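Local coordinates for protein 5'-Methylthioadenosine Nucleosidase (Arabidopsis thaliana, PDB 3LGS) that is a dimeric nucleosidase of the phosphorylase superfamily that holds S-adenosyl-L-homocysteine and adenine at overlapping positions in one pocket, at residues Val90-Ala95 with Leu175-Ser180; Ile111-Thr116 with Asp200-Ala205; Gly118-Lys123 with Leu226-Lys231. All coordinates share one frame; numbering follows the deposited sequence.

Contact 1: Val90-Ala95 with Leu175-Ser180. With SAH (S-adenosyl-L-homocysteine), chain E.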
loop_
_atom_site.group_PDB
_atom_site.type_symbol
_atom_site.label_atom_id
_atom_site.label_comp_id
_atom_site.label_asym_id
_atom_site.label_seq_id
_atom_site.Cartn_x
_atom_site.Cartn_y
_atom_site.Cartn_z
ATOM N N VAL A 90 -5.500 -5.115 -8.196
ATOM C CA VAL A 90 -5.999 -5.416 -6.849
ATOM C C VAL A 90 -4.898 -5.258 -5.789
ATOM O O VAL A 90 -3.714 -5.070 -6.117
ATOM C CB VAL A 90 -6.620 -6.858 -6.792
ATOM C CG1 VAL A 90 -7.881 -6.980 -7.737
ATOM C CG2 VAL A 90 -5.571 -7.900 -7.134
ATOM N N GLY A 91 -5.300 -5.321 -4.524
ATOM C CA GLY A 91 -4.379 -5.258 -3.409
ATOM C C GLY A 91 -4.378 -3.920 -2.694
ATOM O O GLY A 91 -4.964 -2.940 -3.167
ATOM N N THR A 92 -3.710 -3.888 -1.541
ATOM C CA THR A 92 -3.702 -2.730 -0.656
ATOM C C THR A 92 -3.003 -1.513 -1.211
ATOM O O THR A 92 -3.432 -0.399 -0.926
ATOM C CB THR A 92 -3.035 -3.053 0.699
ATOM O OG1 THR A 92 -1.670 -3.450 0.474
ATOM C CG2 THR A 92 -3.817 -4.157 1.445
ATOM N N VAL A 93 -1.923 -1.699 -1.979
ATOM C CA VAL A 93 -1.155 -0.527 -2.438
ATOM C C VAL A 93 -1.963 0.351 -3.429
ATOM O O VAL A 93 -2.139 1.546 -3.187
ATOM C CB VAL A 93 0.277 -0.901 -2.969
ATOM C CG1 VAL A 93 0.849 0.200 -3.880
ATOM C CG2 VAL A 93 1.221 -1.159 -1.824
ATOM N N PRO A 94 -2.477 -0.245 -4.527
ATOM C CA PRO A 94 -3.260 0.545 -5.492
ATOM C C PRO A 94 -4.554 1.134 -4.890
ATOM O O PRO A 94 -4.910 2.280 -5.166
ATOM C CB PRO A 94 -3.563 -0.465 -6.604
ATOM C CG PRO A 94 -2.493 -1.538 -6.445
ATOM C CD PRO A 94 -2.276 -1.635 -4.983
ATOM N N ALA A 95 -5.225 0.379 -4.037
ATOM C CA ALA A 95 -6.416 0.880 -3.359
ATOM C C ALA A 95 -6.087 2.099 -2.481
ATOM O O ALA A 95 -6.839 3.080 -2.413
ATOM C CB ALA A 95 -7.029 -0.222 -2.530
ATOM N N LEU A 175 -13.802 -7.292 9.313
ATOM C CA LEU A 175 -13.081 -7.610 8.080
ATOM C C LEU A 175 -11.590 -7.755 8.346
ATOM O O LEU A 175 -10.999 -6.942 9.059
ATOM C CB LEU A 175 -13.334 -6.542 7.002
ATOM C CG LEU A 175 -12.577 -6.644 5.667
ATOM C CD1 LEU A 175 -13.147 -7.706 4.763
ATOM C CD2 LEU A 175 -12.585 -5.308 4.948
ATOM N N SER A 176 -10.985 -8.783 7.760
ATOM C CA SER A 176 -9.539 -8.963 7.829
ATOM C C SER A 176 -8.861 -8.873 6.456
ATOM O O SER A 176 -9.137 -9.692 5.570
ATOM C CB SER A 176 -9.210 -10.289 8.510
ATOM O OG SER A 176 -7.830 -10.336 8.799
ATOM N N THR A 177 -7.940 -7.912 6.310
ATOM C CA THR A 177 -7.279 -7.572 5.024
ATOM C C THR A 177 -5.851 -8.116 4.854
ATOM O O THR A 177 -5.075 -8.157 5.808
ATOM C CB THR A 177 -7.221 -6.032 4.844
ATOM O OG1 THR A 177 -8.559 -5.505 4.778
ATOM C CG2 THR A 177 -6.434 -5.631 3.566
ATOM N N GLY A 178 -5.519 -8.499 3.622
ATOM C CA GLY A 178 -4.221 -9.039 3.264
ATOM C C GLY A 178 -4.070 -9.087 1.749
ATOM O O GLY A 178 -5.063 -9.163 1.014
ATOM N N ASP A 179 -2.838 -9.048 1.261
ATOM C CA ASP A 179 -2.633 -8.927 -0.185
ATOM C C ASP A 179 -2.686 -10.263 -0.929
ATOM O O ASP A 179 -2.399 -10.304 -2.122
ATOM C CB ASP A 179 -1.323 -8.197 -0.491
ATOM C CG ASP A 179 -1.456 -6.709 -0.369
ATOM O OD1 ASP A 179 -1.973 -6.089 -1.335
ATOM O OD2 ASP A 179 -1.031 -6.160 0.683
ATOM N N SER A 180 -3.051 -11.333 -0.224
ATOM C CA SER A 180 -3.185 -12.645 -0.848
ATOM C C SER A 180 -4.635 -13.153 -0.894
ATOM O O SER A 180 -5.368 -13.057 0.081
ATOM C CB SER A 180 -2.279 -13.674 -0.172
ATOM O OG SER A 180 -0.910 -13.292 -0.254
HETATM C "C4'" SAH E . -11.125 -9.464 -5.137
HETATM O "O4'" SAH E . -12.198 -9.815 -4.254
HETATM C "C3'" SAH E . -9.917 -9.165 -4.266
HETATM O "O3'" SAH E . -9.438 -7.836 -4.527
HETATM C "C2'" SAH E . -10.397 -9.280 -2.825
HETATM O "O2'" SAH E . -10.477 -7.974 -2.226
HETATM C "C1'" SAH E . -11.785 -9.882 -2.883
HETATM N N9 SAH E . -11.852 -11.276 -2.336
HETATM C C8 SAH E . -12.802 -12.186 -2.647
HETATM N N7 SAH E . -12.606 -13.353 -1.981
HETATM C C5 SAH E . -11.512 -13.211 -1.219
HETATM C C6 SAH E . -10.750 -14.067 -0.272
HETATM N N6 SAH E . -11.113 -15.350 0.001
HETATM N N1 SAH E . -9.656 -13.531 0.306
HETATM C C2 SAH E . -9.271 -12.277 0.040
HETATM N N3 SAH E . -9.917 -11.450 -0.801
HETATM C C4 SAH E . -11.026 -11.843 -1.457
HETATM O O HOH W 1 -0.381 -4.301 -2.489
#
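Asp179 and Thr92 meet through a pair of polar bonds that tie the loop after strand 172-177 to the start of helix 92-106. The backbone N of Thr92 donates to OD1 of Asp179 at 2.8 Å, reaching that oxygen on its syn side but 27° out of the carboxylate plane. OG1 of Thr92 gives the second bond, also 2.8 Å, to OD2 of Asp179, along the syn lone pair. A chi1 of 61° turns this hydroxyl to the same side as the backbone N of its own residue, letting both donors of one threonine meet the two oxygens of one carboxylate. A water extends the grip by one residue: it accepts from the N of Val93 at 3.1 Å and donates to OD1 of Asp179 at 2.7 Å. The carboxylate sits at the helix N-terminus, bonded directly to one peptide N-H and through water to a second, which probably helps stabilise its negative charge.

Gly91, the N-cap residue, brings its CA within 3.3 Å of OD1 of Asp179, while the methyl CG2 of Thr92 touches CG2 of Thr177 at 3.7 Å. That methyl of Thr177 stands anti to the backbone N; its OG1 is turned instead to Asp200 and to the backbone N of Ala204.

The second subunit covers this region, with its Val93 against Thr92 and its Tyr151 bonded to the carbonyl of Val90. On the ligand side, CG1 of Val90 comes within 3.7 Å of O3' of S-adenosyl-L-homocysteine. A buried acid thus joins a helix N-terminus to the loop that follows a strand of the phosphorylase-superfamily alpha/beta fold, where the ligand pocket adjoins the dimer interface.

Contact 2: Ile111-Thr116 with Asp200-Ala205. With SAH (S-adenosyl-L-homocysteine), chain E; ADE (adenine), chain F.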
loop_
_atom_site.group_PDB
_atom_site.type_symbol
_atom_site.label_atom_id
_atom_site.label_comp_id
_atom_site.label_asym_id
_atom_site.label_seq_id
_atom_site.Cartn_x
_atom_site.Cartn_y
_atom_site.Cartn_z
ATOM N N ILE A 111 -16.510 7.974 2.296
ATOM C CA ILE A 111 -15.993 6.995 1.341
ATOM C C ILE A 111 -16.722 5.678 1.540
ATOM O O ILE A 111 -16.959 5.265 2.659
ATOM C CB ILE A 111 -14.452 6.806 1.474
ATOM C CG1 ILE A 111 -13.725 8.083 1.072
ATOM C CG2 ILE A 111 -13.937 5.660 0.590
ATOM C CD1 ILE A 111 -12.287 8.096 1.495
ATOM N N ILE A 112 -17.096 5.027 0.457
ATOM C CA ILE A 112 -17.571 3.662 0.565
ATOM C C ILE A 112 -16.632 2.751 -0.199
ATOM O O ILE A 112 -16.397 2.946 -1.392
ATOM C CB ILE A 112 -19.006 3.473 0.069
ATOM C CG1 ILE A 112 -19.955 4.406 0.828
ATOM C CG2 ILE A 112 -19.415 1.998 0.226
ATOM C CD1 ILE A 112 -21.274 4.677 0.092
ATOM N N ASN A 113 -16.087 1.770 0.522
ATOM C CA ASN A 113 -15.270 0.733 -0.079
ATOM C C ASN A 113 -16.167 -0.479 -0.312
ATOM O O ASN A 113 -16.526 -1.202 0.635
ATOM C CB ASN A 113 -14.061 0.404 0.807
ATOM C CG ASN A 113 -13.235 -0.731 0.273
ATOM O OD1 ASN A 113 -12.761 -1.576 1.034
ATOM N ND2 ASN A 113 -13.068 -0.777 -1.053
ATOM N N ALA A 114 -16.545 -0.654 -1.578
ATOM C CA ALA A 114 -17.410 -1.738 -2.034
ATOM C C ALA A 114 -16.605 -2.756 -2.827
ATOM O O ALA A 114 -15.824 -2.400 -3.710
ATOM C CB ALA A 114 -18.560 -1.204 -2.870
ATOM N N GLY A 115 -16.792 -4.031 -2.498
ATOM C CA GLY A 115 -16.024 -5.079 -3.144
ATOM C C GLY A 115 -16.509 -6.446 -2.756
ATOM O O GLY A 115 -17.533 -6.602 -2.076
ATOM N N THR A 116 -15.768 -7.444 -3.215
ATOM C CA THR A 116 -16.061 -8.827 -2.917
ATOM C C THR A 116 -15.098 -9.280 -1.841
ATOM O O THR A 116 -14.093 -8.615 -1.577
ATOM C CB THR A 116 -15.911 -9.718 -4.168
ATOM O OG1 THR A 116 -14.724 -9.348 -4.886
ATOM C CG2 THR A 116 -17.135 -9.574 -5.072
ATOM N N ASP A 200 -10.602 -9.947 2.838
ATOM C CA ASP A 200 -10.506 -9.223 1.574
ATOM C C ASP A 200 -9.069 -8.800 1.285
ATOM O O ASP A 200 -8.155 -9.232 1.988
ATOM C CB ASP A 200 -11.470 -8.028 1.554
ATOM C CG ASP A 200 -10.883 -6.797 2.191
ATOM O OD1 ASP A 200 -10.067 -6.939 3.142
ATOM O OD2 ASP A 200 -11.223 -5.687 1.724
ATOM N N MET A 201 -8.869 -7.964 0.259
ATOM C CA MET A 201 -7.521 -7.551 -0.143
ATOM C C MET A 201 -7.175 -6.040 -0.107
ATOM O O MET A 201 -6.081 -5.669 -0.538
ATOM C CB MET A 201 -7.188 -8.150 -1.513
ATOM C CG MET A 201 -7.113 -9.683 -1.523
ATOM S SD MET A 201 -7.055 -10.404 -3.182
ATOM C CE MET A 201 -5.471 -9.766 -3.731
ATOM N N GLU A 202 -8.065 -5.183 0.415
ATOM C CA GLU A 202 -7.811 -3.736 0.431
ATOM C C GLU A 202 -8.341 -3.015 1.671
ATOM O O GLU A 202 -7.794 -1.987 2.084
ATOM C CB GLU A 202 -8.374 -3.065 -0.842
ATOM C CG GLU A 202 -9.899 -2.849 -0.882
ATOM C CD GLU A 202 -10.624 -3.833 -1.786
ATOM O OE1 GLU A 202 -9.971 -4.755 -2.312
ATOM O OE2 GLU A 202 -11.848 -3.682 -1.983
ATOM N N GLY A 203 -9.417 -3.542 2.240
ATOM C CA GLY A 203 -10.171 -2.865 3.292
ATOM C C GLY A 203 -9.420 -2.096 4.365
ATOM O O GLY A 203 -9.707 -0.917 4.611
ATOM N N ALA A 204 -8.485 -2.769 5.039
ATOM C CA ALA A 204 -7.759 -2.139 6.136
ATOM C C ALA A 204 -6.871 -0.989 5.651
ATOM O O ALA A 204 -6.598 -0.048 6.403
ATOM C CB ALA A 204 -6.965 -3.157 6.895
ATOM N N ALA A 205 -6.464 -1.041 4.383
ATOM C CA ALA A 205 -5.594 -0.007 3.807
ATOM C C ALA A 205 -6.391 1.215 3.411
ATOM O O ALA A 205 -5.904 2.330 3.555
ATOM C CB ALA A 205 -4.817 -0.546 2.608
HETATM C "C4'" SAH E . -11.125 -9.464 -5.137
HETATM O "O4'" SAH E . -12.198 -9.815 -4.254
HETATM C "C3'" SAH E . -9.917 -9.165 -4.266
HETATM O "O3'" SAH E . -9.438 -7.836 -4.527
HETATM C "C2'" SAH E . -10.397 -9.280 -2.825
HETATM O "O2'" SAH E . -10.477 -7.974 -2.226
HETATM C "C1'" SAH E . -11.785 -9.882 -2.883
HETATM N N9 SAH E . -11.852 -11.276 -2.336
HETATM C C8 SAH E . -12.802 -12.186 -2.647
HETATM N N7 SAH E . -12.606 -13.353 -1.981
HETATM C C5 SAH E . -11.512 -13.211 -1.219
HETATM C C6 SAH E . -10.750 -14.067 -0.272
HETATM N N6 SAH E . -11.113 -15.350 0.001
HETATM N N1 SAH E . -9.656 -13.531 0.306
HETATM C C2 SAH E . -9.271 -12.277 0.040
HETATM N N3 SAH E . -9.917 -11.450 -0.801
HETATM C C4 SAH E . -11.026 -11.843 -1.457
HETATM N N9 ADE F . -11.856 -11.593 -2.213
HETATM C C8 ADE F . -12.818 -12.539 -2.446
HETATM N N7 ADE F . -12.626 -13.649 -1.777
HETATM C C5 ADE F . -11.465 -13.422 -1.067
HETATM C C6 ADE F . -10.725 -14.219 -0.169
HETATM N N6 ADE F . -11.066 -15.470 0.171
HETATM N N1 ADE F . -9.606 -13.684 0.357
HETATM C C2 ADE F . -9.263 -12.446 0.004
HETATM N N3 ADE F . -9.879 -11.604 -0.821
HETATM C C4 ADE F . -10.982 -12.159 -1.327
HETATM O O HOH W 2 -13.238 -3.321 -4.354
HETATM O O HOH W 3 -13.303 -6.120 -1.610
#
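OE2 of Glu202 is gripped from several directions: by ND2 of Asn113, by ordered water and by Lys221, which forms a salt bridge with it. Glu202 was deposited in two conformers, and these contacts belong to one of them. The bond from ND2 of Asn113 to OE2 of Glu202 is long at 3.3 Å but fairly straight, 160° at the hydrogen. It leaves almost in the plane of the amide and arrives at the anti lone pair, with amide and carboxylate planes turned 66° apart. With CG anti to the backbone N (chi1 176°), Asn113 extends its amide from the strand toward Glu202. Val32 O takes a further bond from ND2, and OD1 accepts from Lys221. A water donates to Ala114 O and to OE2 of Glu202, both at 2.8 Å, linking the strand backbone to the acid.

Here the middle of strand 110-119, in the central sheet, faces the loop that runs from strand 198-200 into helix 203-212. Asp200 shapes that loop as an Asx motif, its OD2 accepting from Gly203 N at 2.9 Å, while its OD1 is held by Thr177. OD2 also forms a salt bridge with Lys221, so this lysine serves Asp200, Asn113 and Glu202 together.

S-adenosyl-L-homocysteine lies across both segments. Met201 N donates to its O2' at 3.0 Å, and SD of Met201 packs 3.3 Å from C3'. From the strand, OG1 of Thr116 approaches O4' to 2.6 Å, with OE2 of Glu38 as an alternative acceptor.

Contact 3: Gly118-Lys123 with Leu226-Lys231. With ADE (adenine), chain F; SAH (S-adenosyl-L-homocysteine), chain E.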
loop_
_atom_site.group_PDB
_atom_site.type_symbol
_atom_site.label_atom_id
_atom_site.label_comp_id
_atom_site.label_asym_id
_atom_site.label_seq_id
_atom_site.Cartn_x
_atom_site.Cartn_y
_atom_site.Cartn_z
ATOM N N GLY A 118 -14.097 -13.044 0.843
ATOM C CA GLY A 118 -14.397 -14.389 1.303
ATOM C C GLY A 118 -15.123 -14.268 2.624
ATOM O O GLY A 118 -15.022 -13.242 3.299
ATOM N N GLY A 119 -15.846 -15.312 2.999
ATOM C CA GLY A 119 -16.621 -15.321 4.242
ATOM C C GLY A 119 -16.427 -16.625 4.984
ATOM O O GLY A 119 -16.147 -17.652 4.373
ATOM N N PHE A 120 -16.541 -16.575 6.309
ATOM C CA PHE A 120 -16.497 -17.771 7.127
ATOM C C PHE A 120 -17.914 -18.211 7.475
ATOM O O PHE A 120 -18.642 -17.497 8.190
ATOM C CB PHE A 120 -15.657 -17.524 8.396
ATOM C CG PHE A 120 -14.177 -17.424 8.126
ATOM C CD1 PHE A 120 -13.369 -18.551 8.189
ATOM C CD2 PHE A 120 -13.598 -16.204 7.779
ATOM C CE1 PHE A 120 -11.999 -18.462 7.919
ATOM C CE2 PHE A 120 -12.242 -16.112 7.513
ATOM C CZ PHE A 120 -11.439 -17.243 7.589
ATOM N N LYS A 121 -18.315 -19.379 6.977
ATOM C CA LYS A 121 -19.664 -19.863 7.248
ATOM C C LYS A 121 -19.907 -20.088 8.739
ATOM O O LYS A 121 -21.037 -19.900 9.197
ATOM C CB LYS A 121 -20.030 -21.103 6.424
ATOM C CG LYS A 121 -19.341 -22.375 6.848
ATOM C CD LYS A 121 -19.987 -23.584 6.177
ATOM C CE LYS A 121 -19.282 -24.874 6.609
ATOM N NZ LYS A 121 -20.095 -26.092 6.250
ATOM N N VAL A 122 -18.861 -20.454 9.489
ATOM C CA VAL A 122 -18.967 -20.612 10.945
ATOM C C VAL A 122 -19.335 -19.274 11.595
ATOM O O VAL A 122 -19.866 -19.234 12.703
ATOM C CB VAL A 122 -17.659 -21.216 11.578
ATOM C CG1 VAL A 122 -16.531 -20.175 11.672
ATOM C CG2 VAL A 122 -17.937 -21.825 12.948
ATOM N N LYS A 123 -19.046 -18.177 10.898
ATOM C CA LYS A 123 -19.303 -16.846 11.451
ATOM C C LYS A 123 -20.627 -16.285 10.932
ATOM O O LYS A 123 -20.962 -15.132 11.184
ATOM C CB LYS A 123 -18.130 -15.909 11.156
ATOM C CG LYS A 123 -16.832 -16.244 11.908
ATOM C CD LYS A 123 -16.979 -16.115 13.429
ATOM C CE LYS A 123 -17.303 -14.680 13.862
ATOM N NZ LYS A 123 -17.307 -14.497 15.351
ATOM N N LEU A 226 -16.600 -19.243 0.409
ATOM C CA LEU A 226 -16.466 -19.633 1.816
ATOM C C LEU A 226 -15.067 -20.172 2.120
ATOM O O LEU A 226 -14.652 -21.244 1.629
ATOM C CB LEU A 226 -17.572 -20.621 2.223
ATOM C CG LEU A 226 -19.001 -20.092 1.967
ATOM C CD1 LEU A 226 -20.097 -21.177 2.164
ATOM C CD2 LEU A 226 -19.283 -18.865 2.841
ATOM N N VAL A 227 -14.338 -19.398 2.928
ATOM C CA VAL A 227 -12.959 -19.710 3.252
ATOM C C VAL A 227 -12.886 -21.021 4.037
ATOM O O VAL A 227 -11.885 -21.740 3.968
ATOM C CB VAL A 227 -12.253 -18.526 3.990
ATOM C CG1 VAL A 227 -10.851 -18.923 4.445
ATOM C CG2 VAL A 227 -12.183 -17.303 3.082
ATOM N N ASP A 228 -13.972 -21.330 4.748
ATOM C CA ASP A 228 -14.114 -22.596 5.469
ATOM C C ASP A 228 -15.104 -23.575 4.788
ATOM O O ASP A 228 -15.604 -24.512 5.402
ATOM C CB ASP A 228 -14.489 -22.333 6.939
ATOM C CG ASP A 228 -15.766 -21.524 7.091
ATOM O OD1 ASP A 228 -16.321 -21.052 6.083
ATOM O OD2 ASP A 228 -16.218 -21.350 8.235
ATOM N N GLY A 229 -15.364 -23.353 3.507
ATOM C CA GLY A 229 -16.181 -24.267 2.708
ATOM C C GLY A 229 -15.319 -25.337 2.058
ATOM O O GLY A 229 -14.151 -25.492 2.408
ATOM N N ASP A 230 -15.891 -26.073 1.113
ATOM C CA ASP A 230 -15.193 -27.201 0.481
ATOM C C ASP A 230 -14.686 -26.939 -0.939
ATOM O O ASP A 230 -14.211 -27.859 -1.599
ATOM C CB ASP A 230 -16.067 -28.467 0.505
ATOM C CG ASP A 230 -17.386 -28.306 -0.245
ATOM O OD1 ASP A 230 -17.745 -27.188 -0.649
ATOM O OD2 ASP A 230 -18.082 -29.324 -0.418
ATOM N N LYS A 231 -14.802 -25.700 -1.411
ATOM C CA LYS A 231 -14.362 -25.362 -2.773
ATOM C C LYS A 231 -13.070 -24.566 -2.748
ATOM O O LYS A 231 -12.871 -23.739 -1.853
ATOM C CB LYS A 231 -15.450 -24.593 -3.533
ATOM C CG LYS A 231 -16.743 -25.397 -3.770
ATOM C CD LYS A 231 -17.656 -24.702 -4.772
HETATM N N9 ADE F . -11.856 -11.593 -2.213
HETATM C C8 ADE F . -12.818 -12.539 -2.446
HETATM N N7 ADE F . -12.626 -13.649 -1.777
HETATM C C5 ADE F . -11.465 -13.422 -1.067
HETATM C C6 ADE F . -10.725 -14.219 -0.169
HETATM N N6 ADE F . -11.066 -15.470 0.171
HETATM N N1 ADE F . -9.606 -13.684 0.357
HETATM C C2 ADE F . -9.263 -12.446 0.004
HETATM N N3 ADE F . -9.879 -11.604 -0.821
HETATM C C4 ADE F . -10.982 -12.159 -1.327
HETATM C "C4'" SAH E . -11.125 -9.464 -5.137
HETATM O "O4'" SAH E . -12.198 -9.815 -4.254
HETATM C "C3'" SAH E . -9.917 -9.165 -4.266
HETATM O "O3'" SAH E . -9.438 -7.836 -4.527
HETATM C "C2'" SAH E . -10.397 -9.280 -2.825
HETATM O "O2'" SAH E . -10.477 -7.974 -2.226
HETATM C "C1'" SAH E . -11.785 -9.882 -2.883
HETATM N N9 SAH E . -11.852 -11.276 -2.336
HETATM C C8 SAH E . -12.802 -12.186 -2.647
HETATM N N7 SAH E . -12.606 -13.353 -1.981
HETATM C C5 SAH E . -11.512 -13.211 -1.219
HETATM C C6 SAH E . -10.750 -14.067 -0.272
HETATM N N6 SAH E . -11.113 -15.350 0.001
HETATM N N1 SAH E . -9.656 -13.531 0.306
HETATM C C2 SAH E . -9.271 -12.277 0.040
HETATM N N3 SAH E . -9.917 -11.450 -0.801
HETATM C C4 SAH E . -11.026 -11.843 -1.457
#
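One face of the Phe120 ring is covered by Val227, whose CB sits 4.1 Å from the ring centroid and 19° off the normal, a CH-pi contact offset toward the rim. The CG1 methyl of Val227 adds an apolar touch to CZ of Phe120 at 3.6 Å. The carboxylate of Asp228 approaches the same ring obliquely, its plane turned 70° from the aromatic one. The other methyl of Val227, CG2, points to the pocket and reaches within 3.6 Å of N6 of adenine; N7 of that base lies 3.1 Å from Gly118 N.

The backbones form a parallel bridge between Gly119 and Leu226, extending the pairing of strands 110-119 and 217-224. Val227 N donates to Gly119 O at 2.9 Å, and the CA-H of Leu226 also points at that oxygen. A type I turn from Leu226 to Gly229 then presents Asp228. Its chi1 of 57° sets CG between the backbone N and carbonyl carbon, turning the carboxylate to two successive peptide N-H groups, Lys121 N at OD1 (2.8 Å) and Val122 N at OD2 (3.1 Å), each on a syn lone pair.

The ammonium of Lys121 leads away from the acid. Asp228 is therefore held by peptide donors where a 3-10 turn begins, fixing one loop against the other where the contact is partly exposed.

Contacts 1 and 2 lie in the buried interior, their centres 8 Å apart, and meet directly through Thr177, which probably hydrogen-bonds to residues of contact 2; contact 3 sits about 19 Å from the centre of either, toward the surface. Contacts 2 and 3 use successive parts of strand 110-119, whereas contact 1 employs the helix that precedes it. All three border the ligand pocket, and the first two also touch the second subunit. Their chemistry follows their depth: an acid meeting a helix start in contact 1, a water-bearing network of charged and amide groups in contact 2, and strand pairing, an aromatic face and a carboxylate held by peptide N-H groups in contact 3.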